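Local atomic coordinates of glutathione S-transferase 5 (Caenorhabditis elegans, PDB entry 1ZL9), a protein that catalyses the conjugation of reduced glutathione to a wide range of hydrophobic electrophiles, and may help detoxify reactive oxygen species during bacterial infection. Residues 153-157 with 158-162. Residues are numbered along the deposited sequence; the frame is centred on the assembly and turned at random.
Sequences DSLTW and IDLAI
Asp159 reaches back over the start of its own helix to the backbone of Thr156, the N-cap residue. Thr156 N gives a nearly straight hydrogen bond (171°) to Asp159 OD2 at 2.9 Å, meeting the carboxylate oxygen on its anti side. This is half a capping box; the reciprocal bond from Asp159 N to Thr156 OG1 is not made. Separately, a water lies between Thr156 OG1 (2.7 Å) and Asp159 OD2 (2.6 Å). With CG anti to its carbonyl carbon (chi1 -71°), Asp159 swings toward the N-cap, while its OD1 takes the amide of Leu150.

The tight side is apolar: Leu155 CD1 packs on Asp159 CB at 3.6 Å and meets Leu160 CD2 at 4.3 Å, a hydrophobic staple. Box and staple together are a known GST motif, thought to help this helix form during folding. Ala161 N to Trp157 O at 3.0 Å is the helix's first regular i to i+4 bond. Things slacken toward solvent at Ser154, whose side chain turns off to Lys82.

This first turn of a C-terminal-domain helix lies at the junction with the N-terminal domain: Leu155, Asp159 and Leu160 lean on Ile189 of helix 180-191, and Trp157, bonded through NE1 to Asn80, packs between helix 84-112 and the N-terminal domain's helix 16-25.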
loop_
_atom_site.group_PDB
_atom_site.type_symbol
_atom_site.label_atom_id
_atom_site.label_comp_id
_atom_site.label_asym_id
_atom_site.label_seq_id
_atom_site.Cartn_x
_atom_site.Cartn_y
_atom_site.Cartn_z
ATOM N N ASP A 153 -16.506 -15.443 -1.069
ATOM C CA ASP A 153 -16.820 -16.743 -1.707
ATOM C C ASP A 153 -16.349 -16.902 -3.140
ATOM O O ASP A 153 -16.707 -17.850 -3.776
ATOM C CB ASP A 153 -18.340 -16.959 -1.727
ATOM C CG ASP A 153 -18.877 -17.226 -0.405
ATOM O OD1 ASP A 153 -20.127 -17.050 -0.255
ATOM O OD2 ASP A 153 -18.147 -17.635 0.570
ATOM N N SER A 154 -15.541 -15.980 -3.649
ATOM C CA SER A 154 -15.094 -16.034 -5.011
ATOM C C SER A 154 -13.746 -15.300 -5.154
ATOM O O SER A 154 -13.264 -14.644 -4.238
ATOM C CB SER A 154 -16.163 -15.422 -5.960
ATOM O OG SER A 154 -16.460 -14.109 -5.526
ATOM N N LEU A 155 -13.156 -15.491 -6.308
ATOM C CA LEU A 155 -11.812 -15.032 -6.611
ATOM C C LEU A 155 -11.697 -13.549 -6.455
ATOM O O LEU A 155 -12.541 -12.786 -6.933
ATOM C CB LEU A 155 -11.489 -15.424 -8.056
ATOM C CG LEU A 155 -10.100 -15.034 -8.534
ATOM C CD1 LEU A 155 -9.119 -15.947 -7.878
ATOM C CD2 LEU A 155 -10.032 -15.176 -10.037
ATOM N N THR A 156 -10.618 -13.113 -5.795
ATOM C CA THR A 156 -10.182 -11.727 -5.868
ATOM C C THR A 156 -8.705 -11.706 -6.275
ATOM O O THR A 156 -8.010 -12.734 -6.263
ATOM C CB THR A 156 -10.352 -10.975 -4.563
ATOM O OG1 THR A 156 -9.605 -11.591 -3.514
ATOM C CG2 THR A 156 -11.772 -10.949 -4.117
ATOM N N TRP A 157 -8.214 -10.525 -6.623
ATOM C CA TRP A 157 -6.811 -10.409 -7.080
ATOM C C TRP A 157 -5.784 -10.795 -6.010
ATOM O O TRP A 157 -4.669 -11.205 -6.342
ATOM C CB TRP A 157 -6.562 -9.018 -7.647
ATOM C CG TRP A 157 -6.502 -7.874 -6.710
ATOM C CD1 TRP A 157 -7.486 -7.040 -6.376
ATOM C CD2 TRP A 157 -5.312 -7.372 -6.054
ATOM N NE1 TRP A 157 -7.027 -6.074 -5.500
ATOM C CE2 TRP A 157 -5.687 -6.255 -5.293
ATOM C CE3 TRP A 157 -3.981 -7.776 -6.033
ATOM C CZ2 TRP A 157 -4.763 -5.463 -4.597
ATOM C CZ3 TRP A 157 -3.091 -7.055 -5.303
ATOM C CH2 TRP A 157 -3.471 -5.877 -4.610
ATOM N N ILE A 158 -6.138 -10.701 -4.728
ATOM C CA ILE A 158 -5.179 -11.087 -3.708
ATOM C C ILE A 158 -5.010 -12.598 -3.730
ATOM O O ILE A 158 -3.927 -13.072 -3.437
ATOM C CB ILE A 158 -5.517 -10.472 -2.302
ATOM C CG1 ILE A 158 -4.323 -10.635 -1.332
ATOM C CG2 ILE A 158 -6.799 -11.097 -1.676
ATOM C CD1 ILE A 158 -3.046 -9.916 -1.701
ATOM N N ASP A 159 -6.047 -13.353 -4.125
ATOM C CA ASP A 159 -5.882 -14.798 -4.368
ATOM C C ASP A 159 -4.806 -15.049 -5.449
ATOM O O ASP A 159 -3.988 -15.946 -5.335
ATOM C CB ASP A 159 -7.155 -15.412 -4.850
ATOM C CG ASP A 159 -8.225 -15.500 -3.788
ATOM O OD1 ASP A 159 -7.987 -16.057 -2.663
ATOM O OD2 ASP A 159 -9.370 -15.103 -4.074
ATOM N N LEU A 160 -4.879 -14.278 -6.536
ATOM C CA LEU A 160 -3.928 -14.441 -7.622
ATOM C C LEU A 160 -2.515 -14.168 -7.142
ATOM O O LEU A 160 -1.593 -14.935 -7.482
ATOM C CB LEU A 160 -4.252 -13.513 -8.829
ATOM C CG LEU A 160 -5.573 -13.861 -9.508
ATOM C CD1 LEU A 160 -6.001 -12.786 -10.477
ATOM C CD2 LEU A 160 -5.596 -15.130 -10.286
ATOM N N ALA A 161 -2.343 -13.075 -6.422
ATOM C CA ALA A 161 -1.011 -12.675 -5.954
ATOM C C ALA A 161 -0.454 -13.694 -4.949
ATOM O O ALA A 161 0.716 -14.136 -5.064
ATOM C CB ALA A 161 -0.978 -11.228 -5.381
ATOM N N ILE A 162 -1.283 -14.120 -4.013
ATOM C CA ILE A 162 -0.784 -15.011 -2.985
ATOM C C ILE A 162 -0.520 -16.403 -3.568
ATOM O O ILE A 162 0.462 -17.042 -3.255
ATOM C CB ILE A 162 -1.805 -15.070 -1.799
ATOM C CG1 ILE A 162 -1.870 -13.709 -1.030
ATOM C CG2 ILE A 162 -1.498 -16.184 -0.883
ATOM C CD1 ILE A 162 -0.546 -13.200 -0.501
HETATM O O HOH W 1 -10.820 -13.718 -2.368
#